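Side-chain contacts in UDP-glucose:anthocyanidin 3-O-glucosyltransferase (Clitoria ternatea, PDB 4REL), which is a plant glycosyltransferase of the GT-B clan, built from two Rossmann-like domains that face each other across a cleft: residues W298-E302 with S303-I307; S324-Q328 with S329-S333; V383-G387 with K388-K392. All coordinates share one frame; numbering follows the deposited sequence. Where two conformers were deposited one is given.

Contact 1: W298-E302 with S303-I307; sequences WALKE and SLLSI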
ATOM      1  N   TRP A 298      -1.173  16.030  13.241  1.00  9.20           N
ATOM      2  CA  TRP A 298      -0.717  16.096  11.858  1.00  8.26           C
ATOM      3  C   TRP A 298       0.712  15.575  11.806  1.00 11.46           C
ATOM      4  O   TRP A 298       1.619  16.165  12.406  1.00 11.45           O
ATOM      5  CB  TRP A 298      -0.795  17.544  11.357  1.00  7.31           C
ATOM      6  CG  TRP A 298      -0.459  17.775   9.902  1.00 11.02           C
ATOM      7  CD1 TRP A 298      -0.127  16.834   8.964  1.00 14.60           C
ATOM      8  CD2 TRP A 298      -0.440  19.042   9.224  1.00 11.12           C
ATOM      9  NE1 TRP A 298       0.089  17.443   7.740  1.00 12.22           N
ATOM     10  CE2 TRP A 298      -0.085  18.796   7.880  1.00  9.56           C
ATOM     11  CE3 TRP A 298      -0.679  20.361   9.629  1.00 11.04           C
ATOM     12  CZ2 TRP A 298       0.032  19.816   6.939  1.00 11.09           C
ATOM     13  CZ3 TRP A 298      -0.558  21.377   8.693  1.00  9.71           C
ATOM     14  CH2 TRP A 298      -0.205  21.099   7.365  1.00 11.79           C
ATOM     15  N   ALA A 299       0.901  14.444  11.126  1.00  8.50           N
ATOM     16  CA  ALA A 299       2.230  13.896  10.916  1.00 11.74           C
ATOM     17  C   ALA A 299       2.748  14.555   9.658  1.00 13.29           C
ATOM     18  O   ALA A 299       2.232  14.309   8.563  1.00 14.83           O
ATOM     19  CB  ALA A 299       2.172  12.385  10.753  1.00 16.89           C
ATOM     20  N   LEU A 300       3.748  15.416   9.835  1.00 13.33           N
ATOM     21  CA  LEU A 300       4.251  16.291   8.785  1.00 16.19           C
ATOM     22  C   LEU A 300       5.780  16.262   8.792  1.00 18.94           C
ATOM     23  O   LEU A 300       6.401  16.447   9.845  1.00 18.09           O
ATOM     24  CB  LEU A 300       3.758  17.727   9.034  1.00 14.90           C
ATOM     25  CG  LEU A 300       4.222  18.837   8.087  1.00 20.49           C
ATOM     26  CD1 LEU A 300       3.617  18.661   6.705  1.00 23.42           C
ATOM     27  CD2 LEU A 300       3.866  20.211   8.638  1.00 19.30           C
ATOM     28  N   LYS A 301       6.389  16.037   7.627  1.00 19.61           N
ATOM     29  CA  LYS A 301       7.847  16.065   7.523  1.00 19.27           C
ATOM     30  C   LYS A 301       8.436  17.384   8.006  1.00 15.93           C
ATOM     31  O   LYS A 301       7.914  18.467   7.719  1.00 17.66           O
ATOM     32  CB  LYS A 301       8.316  15.792   6.089  1.00 30.13           C
ATOM     33  CG  LYS A 301       8.260  14.328   5.689  1.00 43.81           C
ATOM     34  CD  LYS A 301       8.872  14.099   4.311  1.00 51.45           C
ATOM     35  CE  LYS A 301       8.618  12.674   3.826  1.00 54.10           C
ATOM     36  NZ  LYS A 301       9.080  12.445   2.424  1.00 51.39           N
ATOM     37  N   GLU A 302       9.547  17.263   8.724  1.00 20.37           N
ATOM     38  CA  GLU A 302      10.257  18.370   9.344  1.00 25.78           C
ATOM     39  C   GLU A 302      10.561  19.508   8.372  1.00 16.81           C
ATOM     40  O   GLU A 302      10.482  20.685   8.717  1.00 17.79           O
ATOM     41  CB  GLU A 302      11.562  17.793   9.887  1.00 34.20           C
ATOM     42  CG  GLU A 302      12.315  18.645  10.845  1.00 33.63           C
ATOM     43  CD  GLU A 302      13.461  17.878  11.473  1.00 29.90           C
ATOM     44  OE1 GLU A 302      14.571  17.888  10.908  1.00 38.98           O
ATOM     45  OE2 GLU A 302      13.237  17.242  12.518  1.00 29.42           O
ATOM     46  N   SER A 303      10.908  19.140   7.144  1.00 22.07           N
ATOM     47  CA  SER A 303      11.325  20.110   6.142  1.00 23.74           C
ATOM     48  C   SER A 303      10.170  20.991   5.683  1.00 22.95           C
ATOM     49  O   SER A 303      10.382  22.025   5.043  1.00 21.96           O
ATOM     50  CB  SER A 303      11.947  19.386   4.951  1.00 25.33           C
ATOM     51  OG  SER A 303      11.148  18.293   4.561  1.00 26.55           O
ATOM     52  N   LEU A 304       8.947  20.585   6.017  1.00 20.81           N
ATOM     53  CA  LEU A 304       7.769  21.363   5.659  1.00 19.00           C
ATOM     54  C   LEU A 304       7.350  22.368   6.734  1.00 19.21           C
ATOM     55  O   LEU A 304       6.458  23.185   6.501  1.00 17.01           O
ATOM     56  CB  LEU A 304       6.609  20.435   5.293  1.00 18.78           C
ATOM     57  CG  LEU A 304       6.879  19.587   4.045  1.00 23.76           C
ATOM     58  CD1 LEU A 304       5.849  18.497   3.862  1.00 26.67           C
ATOM     59  CD2 LEU A 304       6.942  20.468   2.802  1.00 26.92           C
ATOM     60  N   LEU A 305       7.987  22.321   7.904  1.00 17.67           N
ATOM     61  CA  LEU A 305       7.603  23.240   8.976  1.00 16.85           C
ATOM     62  C   LEU A 305       7.743  24.700   8.553  1.00 18.80           C
ATOM     63  O   LEU A 305       6.948  25.549   8.957  1.00 17.61           O
ATOM     64  CB  LEU A 305       8.404  22.979  10.256  1.00 12.99           C
ATOM     65  CG  LEU A 305       8.154  21.630  10.922  1.00 18.52           C
ATOM     66  CD1 LEU A 305       9.054  21.471  12.137  1.00 19.37           C
ATOM     67  CD2 LEU A 305       6.696  21.544  11.334  1.00 20.34           C
ATOM     68  N   SER A 306       8.743  24.983   7.718  1.00 18.60           N
ATOM     69  CA  SER A 306       9.057  26.361   7.338  1.00 19.41           C
ATOM     70  C   SER A 306       8.009  26.995   6.423  1.00 20.66           C
ATOM     71  O   SER A 306       7.980  28.215   6.258  1.00 21.74           O
ATOM     72  CB  SER A 306      10.442  26.449   6.677  1.00 18.91           C
ATOM     73  OG  SER A 306      10.529  25.598   5.541  1.00 23.75           O
ATOM     74  N   ILE A 307       7.145  26.183   5.825  1.00 19.63           N
ATOM     75  CA  ILE A 307       6.141  26.758   4.928  1.00 23.02           C
ATOM     76  C   ILE A 307       4.755  26.870   5.566  1.00 22.97           C
ATOM     77  O   ILE A 307       3.850  27.465   4.981  1.00 20.38           O
ATOM     78  CB  ILE A 307       6.062  26.014   3.586  1.00 28.98           C
ATOM     79  CG1 ILE A 307       5.517  24.607   3.787  1.00 24.49           C
ATOM     80  CG2 ILE A 307       7.431  25.993   2.896  1.00 31.18           C
ATOM     81  CD1 ILE A 307       5.117  23.926   2.495  1.00 36.29           C
TER
HETATM   82  O   HOH W   1      11.222  23.331   7.870  1.00 17.78           O
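The backbone carbonyls of Lys301 and Glu302 accept the N-H groups of Leu304 and Leu305, two successive i to i+3 bonds that bend the chain as it leaves strand 296-299 of the C-terminal Rossmann-like domain of the GT-B fold. Leu304 N lies 2.9 Å from Lys301 O and Leu305 N 3.1 Å from Glu302 O. A water extends the bonding one residue further: it donates to Glu302 O at 2.9 Å and accepts from Ser306 N at 3.0 Å, so that Glu302 O takes two bonds. Three leucines make the apolar part of the contact, Leu300 buried and the other two nearer the surface; their branched ends let one side chain reach two partners. Leu300, with CG swung opposite its own nitrogen (chi1 177°), sends one methyl to each of two partners. Its CD1 meets Leu304 CD1 at 3.6 Å, the two side chains crossing at about a right angle, while CD2 approaches Leu305 CD2 at 4.1 Å. The same CD2 also sits over one face of the Trp298 indole, displaced toward the rim. Val322 of the neighbouring strand backs both Leu300 and Leu305, tying the bend to the sheet. Lys301 and Glu302 suit the solvent side: their extended chains keep the charged ends clear of the leucines. Leu305 spans both environments, for although exposed it folds back over the bend, with its CG 3.3 Å from Glu302 O.

Contact 2: S324-Q328 with S329-S333; sequences SWVPQ and SHVLS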
ATOM      1  N   SER A 324       6.712  15.033  13.539  1.00 14.25           N
ATOM      2  CA  SER A 324       7.411  14.445  12.405  1.00 19.74           C
ATOM      3  C   SER A 324       7.036  12.985  12.194  1.00 22.06           C
ATOM      4  O   SER A 324       7.137  12.469  11.080  1.00 25.33           O
ATOM      5  CB  SER A 324       8.929  14.566  12.594  1.00 18.64           C
ATOM      6  OG  SER A 324       9.311  15.925  12.664  1.00 23.50           O
ATOM      7  N   TRP A 325       6.601  12.328  13.265  1.00 17.96           N
ATOM      8  CA  TRP A 325       6.283  10.902  13.225  1.00 22.02           C
ATOM      9  C   TRP A 325       5.235  10.539  14.274  1.00 25.51           C
ATOM     10  O   TRP A 325       5.224  11.106  15.367  1.00 21.90           O
ATOM     11  CB  TRP A 325       7.559  10.083  13.465  1.00 30.73           C
ATOM     12  CG  TRP A 325       7.313   8.618  13.683  1.00 41.44           C
ATOM     13  CD1 TRP A 325       7.278   7.641  12.729  1.00 44.87           C
ATOM     14  CD2 TRP A 325       7.072   7.964  14.937  1.00 40.90           C
ATOM     15  NE1 TRP A 325       7.029   6.420  13.312  1.00 44.81           N
ATOM     16  CE2 TRP A 325       6.896   6.593  14.666  1.00 45.18           C
ATOM     17  CE3 TRP A 325       6.984   8.408  16.262  1.00 42.39           C
ATOM     18  CZ2 TRP A 325       6.638   5.660  15.674  1.00 41.61           C
ATOM     19  CZ3 TRP A 325       6.728   7.483  17.259  1.00 38.05           C
ATOM     20  CH2 TRP A 325       6.558   6.125  16.961  1.00 37.43           C
ATOM     21  N   VAL A 326       4.347   9.604  13.936  1.00 19.29           N
ATOM     22  CA  VAL A 326       3.437   9.025  14.918  1.00 15.21           C
ATOM     23  C   VAL A 326       3.446   7.503  14.782  1.00 18.87           C
ATOM     24  O   VAL A 326       3.749   6.976  13.711  1.00 21.12           O
ATOM     25  CB  VAL A 326       1.972   9.529  14.743  1.00 22.65           C
ATOM     26  CG1 VAL A 326       1.901  11.032  14.846  1.00 21.15           C
ATOM     27  CG2 VAL A 326       1.396   9.057  13.424  1.00 23.78           C
ATOM     28  N   PRO A 327       3.126   6.795  15.873  1.00 21.04           N
ATOM     29  CA  PRO A 327       2.872   5.353  15.751  1.00 20.54           C
ATOM     30  C   PRO A 327       1.492   5.163  15.108  1.00 20.55           C
ATOM     31  O   PRO A 327       0.478   5.057  15.809  1.00 20.56           O
ATOM     32  CB  PRO A 327       2.887   4.879  17.204  1.00 20.30           C
ATOM     33  CG  PRO A 327       2.436   6.073  18.001  1.00 23.35           C
ATOM     34  CD  PRO A 327       2.936   7.292  17.251  1.00 19.87           C
ATOM     35  N   GLN A 328       1.452   5.141  13.779  1.00 19.06           N
ATOM     36  CA  GLN A 328       0.180   5.277  13.068  1.00 19.39           C
ATOM     37  C   GLN A 328      -0.818   4.168  13.386  1.00 19.77           C
ATOM     38  O   GLN A 328      -1.999   4.442  13.554  1.00 16.18           O
ATOM     39  CB  GLN A 328       0.396   5.403  11.559  1.00 17.80           C
ATOM     40  CG  GLN A 328      -0.902   5.566  10.772  1.00 16.81           C
ATOM     41  CD  GLN A 328      -0.664   5.858   9.314  1.00 21.09           C
ATOM     42  OE1 GLN A 328      -0.415   7.001   8.933  1.00 21.68           O
ATOM     43  NE2 GLN A 328      -0.744   4.826   8.483  1.00 26.08           N
ATOM     44  N   SER A 329      -0.329   2.929  13.498  1.00 17.71           N
ATOM     45  CA  SER A 329      -1.171   1.785  13.839  1.00 17.90           C
ATOM     46  C   SER A 329      -1.923   2.052  15.127  1.00 23.32           C
ATOM     47  O   SER A 329      -3.129   1.817  15.221  1.00 23.77           O
ATOM     48  CB  SER A 329      -0.313   0.522  14.025  1.00 21.12           C
ATOM     49  OG  SER A 329       0.347   0.172  12.825  1.00 33.45           O
ATOM     50  N   HIS A 330      -1.193   2.551  16.123  1.00 18.80           N
ATOM     51  CA  HIS A 330      -1.785   2.840  17.419  1.00 16.42           C
ATOM     52  C   HIS A 330      -2.671   4.069  17.354  1.00 13.24           C
ATOM     53  O   HIS A 330      -3.704   4.128  18.029  1.00 17.82           O
ATOM     54  CB  HIS A 330      -0.697   3.036  18.472  1.00 24.18           C
ATOM     55  CG  HIS A 330      -0.069   1.756  18.930  1.00 39.23           C
ATOM     56  ND1 HIS A 330       0.906   1.105  18.205  1.00 45.49           N
ATOM     57  CD2 HIS A 330      -0.284   1.006  20.036  1.00 48.28           C
ATOM     58  CE1 HIS A 330       1.267   0.007  18.849  1.00 47.64           C
ATOM     59  NE2 HIS A 330       0.561  -0.075  19.961  1.00 50.48           N
ATOM     60  N   VAL A 331      -2.272   5.057  16.556  1.00 15.27           N
ATOM     61  CA  VAL A 331      -3.095   6.262  16.412  1.00 16.65           C
ATOM     62  C   VAL A 331      -4.424   5.933  15.750  1.00 15.15           C
ATOM     63  O   VAL A 331      -5.482   6.333  16.234  1.00 15.48           O
ATOM     64  CB  VAL A 331      -2.370   7.387  15.650  1.00 16.14           C
ATOM     65  CG1 VAL A 331      -3.343   8.531  15.300  1.00 13.63           C
ATOM     66  CG2 VAL A 331      -1.196   7.915  16.480  1.00 18.01           C
ATOM     67  N   LEU A 332      -4.378   5.172  14.660  1.00 13.71           N
ATOM     68  CA  LEU A 332      -5.607   4.820  13.950  1.00 13.77           C
ATOM     69  C   LEU A 332      -6.500   3.878  14.762  1.00 13.79           C
ATOM     70  O   LEU A 332      -7.713   3.827  14.554  1.00 14.33           O
ATOM     71  CB  LEU A 332      -5.303   4.265  12.553  1.00 14.26           C
ATOM     72  CG  LEU A 332      -4.952   5.332  11.501  1.00 11.18           C
ATOM     73  CD1 LEU A 332      -4.488   4.694  10.197  1.00 20.15           C
ATOM     74  CD2 LEU A 332      -6.157   6.254  11.254  1.00 10.87           C
ATOM     75  N   SER A 333      -5.917   3.165  15.717  1.00 15.50           N
ATOM     76  CA  SER A 333      -6.720   2.304  16.581  1.00 16.24           C
ATOM     77  C   SER A 333      -7.200   3.010  17.845  1.00 16.98           C
ATOM     78  O   SER A 333      -7.860   2.394  18.686  1.00 19.26           O
ATOM     79  CB  SER A 333      -5.961   1.021  16.945  1.00 19.23           C
ATOM     80  OG  SER A 333      -4.771   1.311  17.646  1.00 24.39           O
TER
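The His330 imidazole is met obliquely by Pro327 CB, the CB atoms of the two side chains being 4.2 Å apart. Earlier in the chain, one face of the Trp325 indole carries Pro327 N, 3.6 Å above the ring plane and displaced toward the rim. A third flat group, the Gln328 amide, has Leu332 CD1 beside it; the two side chains run alongside each other in the same direction, and Gln328 CG touches Leu332 CD1 at 3.7 Å. From Trp325 onward the chain opens the PSPG box, the signature of plant family 1 glycosyltransferases, and leads into helix 328-332. Pro327, the centre of an inverse gamma turn, occupies the N-cap position, where proline is tolerated because the backbone N of an N-cap residue takes no part in the i to i+4 helical bonding. Its carbonyl begins that bonding: Val331 N lies in the carbonyl plane, 2.8 Å from Pro327 O. The next bond, from Leu332 N to Gln328 O, measures 2.7 Å and is nearly straight at 171°. On the buried side, Val331 CG2 tucks 3.4 Å from Pro327 O and 4.0 Å from Val326 CB, the short beta-branched side chains crossing at about a right angle. Gln328 combines an aliphatic stem for Leu332 with a two-sided polar end: OE1 is bonded to Tyr268 OH and NE2 to Glu351 OE1, while Ser329 OG takes the other oxygen of Glu351. This chemistry fixes the amide's rotation, with its oxygen turned to a hydroxyl and its nitrogen to a carboxylate, and ties the helix start to the core.

Contact 3: V383-G387 with K388-K392; sequences VIVEG and KVFTK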
ATOM      1  N   VAL A 383     -14.934  10.612   2.049  1.00 11.93           N
ATOM      2  CA  VAL A 383     -15.166  11.519   0.921  1.00  8.41           C
ATOM      3  C   VAL A 383     -13.835  11.910   0.300  1.00 11.49           C
ATOM      4  O   VAL A 383     -12.797  11.938   0.971  1.00 12.87           O
ATOM      5  CB  VAL A 383     -15.936  12.803   1.326  1.00 13.49           C
ATOM      6  CG1 VAL A 383     -17.361  12.470   1.758  1.00 13.20           C
ATOM      7  CG2 VAL A 383     -15.206  13.553   2.424  1.00 15.72           C
ATOM      8  N   ILE A 384     -13.858  12.181  -0.995  1.00 11.27           N
ATOM      9  CA  ILE A 384     -12.721  12.832  -1.616  1.00 10.16           C
ATOM     10  C   ILE A 384     -12.888  14.306  -1.275  1.00 13.68           C
ATOM     11  O   ILE A 384     -14.002  14.835  -1.363  1.00 16.58           O
ATOM     12  CB  ILE A 384     -12.719  12.617  -3.135  1.00 12.26           C
ATOM     13  CG1 ILE A 384     -12.509  11.126  -3.439  1.00 12.35           C
ATOM     14  CG2 ILE A 384     -11.661  13.506  -3.794  1.00 14.02           C
ATOM     15  CD1 ILE A 384     -12.745  10.734  -4.910  1.00 16.61           C
ATOM     16  N   VAL A 385     -11.804  14.961  -0.863  1.00 13.59           N
ATOM     17  CA  VAL A 385     -11.909  16.296  -0.297  1.00 13.02           C
ATOM     18  C   VAL A 385     -12.615  17.192  -1.295  1.00 16.32           C
ATOM     19  O   VAL A 385     -12.445  17.045  -2.507  1.00 13.33           O
ATOM     20  CB  VAL A 385     -10.525  16.872   0.140  1.00 12.45           C
ATOM     21  CG1 VAL A 385      -9.672  17.230  -1.079  1.00 12.89           C
ATOM     22  CG2 VAL A 385     -10.708  18.074   1.065  1.00 18.49           C
ATOM     23  N   GLU A 386     -13.477  18.062  -0.781  1.00 21.20           N
ATOM     24  CA  GLU A 386     -14.275  18.925  -1.635  1.00 21.11           C
ATOM     25  C   GLU A 386     -13.316  19.837  -2.381  1.00 26.23           C
ATOM     26  O   GLU A 386     -12.532  20.557  -1.756  1.00 28.33           O
ATOM     27  CB  GLU A 386     -15.260  19.738  -0.793  1.00 26.17           C
ATOM     28  CG  GLU A 386     -16.179  20.644  -1.606  1.00 36.17           C
ATOM     29  CD  GLU A 386     -17.190  21.376  -0.736  1.00 45.58           C
ATOM     30  OE1 GLU A 386     -17.830  20.722   0.119  1.00 46.05           O
ATOM     31  OE2 GLU A 386     -17.340  22.607  -0.903  1.00 46.78           O
ATOM     32  N   GLY A 387     -13.349  19.764  -3.710  1.00 18.68           N
ATOM     33  CA  GLY A 387     -12.422  20.505  -4.549  1.00 29.89           C
ATOM     34  C   GLY A 387     -11.399  19.628  -5.258  1.00 26.30           C
ATOM     35  O   GLY A 387     -10.807  20.043  -6.259  1.00 23.19           O
ATOM     36  N   LYS A 388     -11.192  18.422  -4.725  1.00 17.85           N
ATOM     37  CA  LYS A 388     -10.228  17.438  -5.238  1.00 19.36           C
ATOM     38  C   LYS A 388      -8.770  17.797  -4.951  1.00 19.52           C
ATOM     39  O   LYS A 388      -7.853  17.015  -5.214  1.00 19.34           O
ATOM     40  CB  LYS A 388     -10.447  17.147  -6.726  1.00 30.83           C
ATOM     41  CG  LYS A 388     -11.866  16.714  -7.057  1.00 37.87           C
ATOM     42  CD  LYS A 388     -12.096  16.654  -8.559  1.00 42.20           C
ATOM     43  CE  LYS A 388     -13.558  16.365  -8.880  1.00 43.99           C
ATOM     44  NZ  LYS A 388     -13.769  16.038 -10.320  1.00 39.17           N
ATOM     45  N   VAL A 389      -8.566  19.002  -4.433  1.00 14.17           N
ATOM     46  CA  VAL A 389      -7.274  19.429  -3.926  1.00 11.17           C
ATOM     47  C   VAL A 389      -7.580  20.115  -2.606  1.00 14.46           C
ATOM     48  O   VAL A 389      -8.708  20.572  -2.389  1.00 16.18           O
ATOM     49  CB  VAL A 389      -6.562  20.421  -4.887  1.00 18.81           C
ATOM     50  CG1 VAL A 389      -6.236  19.759  -6.214  1.00 18.69           C
ATOM     51  CG2 VAL A 389      -7.428  21.652  -5.114  1.00 17.70           C
ATOM     52  N   PHE A 390      -6.605  20.173  -1.708  1.00 11.92           N
ATOM     53  CA  PHE A 390      -6.846  20.827  -0.434  1.00 10.23           C
ATOM     54  C   PHE A 390      -7.006  22.320  -0.634  1.00 13.93           C
ATOM     55  O   PHE A 390      -6.164  22.968  -1.253  1.00 15.85           O
ATOM     56  CB  PHE A 390      -5.695  20.583   0.545  1.00 11.94           C
ATOM     57  CG  PHE A 390      -5.668  19.196   1.122  1.00 12.54           C
ATOM     58  CD1 PHE A 390      -6.719  18.734   1.907  1.00 15.48           C
ATOM     59  CD2 PHE A 390      -4.582  18.363   0.900  1.00 13.04           C
ATOM     60  CE1 PHE A 390      -6.690  17.453   2.453  1.00 16.38           C
ATOM     61  CE2 PHE A 390      -4.549  17.084   1.437  1.00 13.72           C
ATOM     62  CZ  PHE A 390      -5.597  16.630   2.216  1.00 14.96           C
ATOM     63  N   THR A 391      -8.107  22.851  -0.126  1.00 13.09           N
ATOM     64  CA  THR A 391      -8.303  24.292  -0.033  1.00 15.14           C
ATOM     65  C   THR A 391      -8.812  24.520   1.375  1.00 16.43           C
ATOM     66  O   THR A 391      -9.331  23.600   1.994  1.00 15.51           O
ATOM     67  CB  THR A 391      -9.377  24.795  -0.998  1.00 15.43           C
ATOM     68  OG1 THR A 391     -10.639  24.215  -0.643  1.00 14.15           O
ATOM     69  CG2 THR A 391      -9.037  24.428  -2.446  1.00 16.55           C
ATOM     70  N   LYS A 392      -8.701  25.735   1.885  1.00 13.84           N
ATOM     71  CA  LYS A 392      -9.180  26.003   3.244  0.50 14.26           C
ATOM     72  C   LYS A 392     -10.677  25.751   3.384  1.00 12.74           C
ATOM     73  O   LYS A 392     -11.103  24.956   4.212  1.00 14.69           O
ATOM     74  CB  LYS A 392      -8.840  27.425   3.698  0.50 16.11           C
ATOM     75  CG  LYS A 392      -9.322  27.736   5.117  0.50 16.66           C
ATOM     76  CD  LYS A 392      -9.002  29.169   5.521  0.50 18.35           C
ATOM     77  CE  LYS A 392      -9.748  30.171   4.661  0.50 19.45           C
ATOM     78  NZ  LYS A 392      -9.362  31.579   4.973  0.50 26.37           N
TER
HETATM   79  O   HOH W   2     -10.419  21.255  -0.582  1.00 19.38           O
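A type II beta turn from Val385 to Lys388 bends the chain just after edge strand 382-384 of the C-terminal Rossmann-like domain, and is closed by a bond from Lys388 N to Val385 O of 2.9 Å. The directions of 384-387 and 388-391 differ by only 58°, far from the antiparallel run of a hairpin. Gly387 holds the third turn position with phi 110°, a value that its lack of a side chain makes comfortable beside the carbonyl of Glu386. Past the turn a water bridges the two sides: it donates to Glu386 O and Val389 O and accepts from Thr391 N at 2.8 Å, satisfying three backbone groups at once. Thr391 then N-caps helix 392-403, its OG1 bonded to Gly394 N, a task well suited to a short hydroxyl side chain. The apolar contact lies on the buried side. Val385 CG2 approaches Phe390 CD1 obliquely to the ring at 4.1 Å, and the side chains cross at about a right angle; Phe395 of the following helix also meets the Phe390 ring. A chi1 of 72° in Val385 sets CG2 toward that ring and leaves CG1 in the space between nitrogen and carbonyl carbon. Lys388 suits the outer side of the turn: its long, extended chain leads away and its NZ forms a salt bridge with Glu176, while near its root Ile384 CG2 lies 4.4 Å from Lys388 CA. The other methyl of Val385 rests on the backbone beyond the turn, with CG1 3.7 Å from Val389 O.

In the fold
All three contacts follow strands of the six-stranded parallel sheet: contact 1 leaves strand 296-299, contact 2 follows the outermost strand 320-323, and contact 3 follows strand 382-384 at the other border. Contacts 1 and 2 have centres about 16 Å apart and touch, Glu302 CB lying 4.0 Å from Ser324 OG. Contact 3 stands apart, its centre about 20 Å from that of contact 1 and about 23 Å from that of contact 2. Helix 279-292 links contacts 1 and 3, since Val285 touches both Trp298 and Phe390. The side chain of Lys301 in contact 1 is about 10 Å from the bound 3,5,7-trihydroxy-2-(4-hydroxyphenyl)-4H-chromen-4-one; none of the three contacts contributes a residue to that pocket.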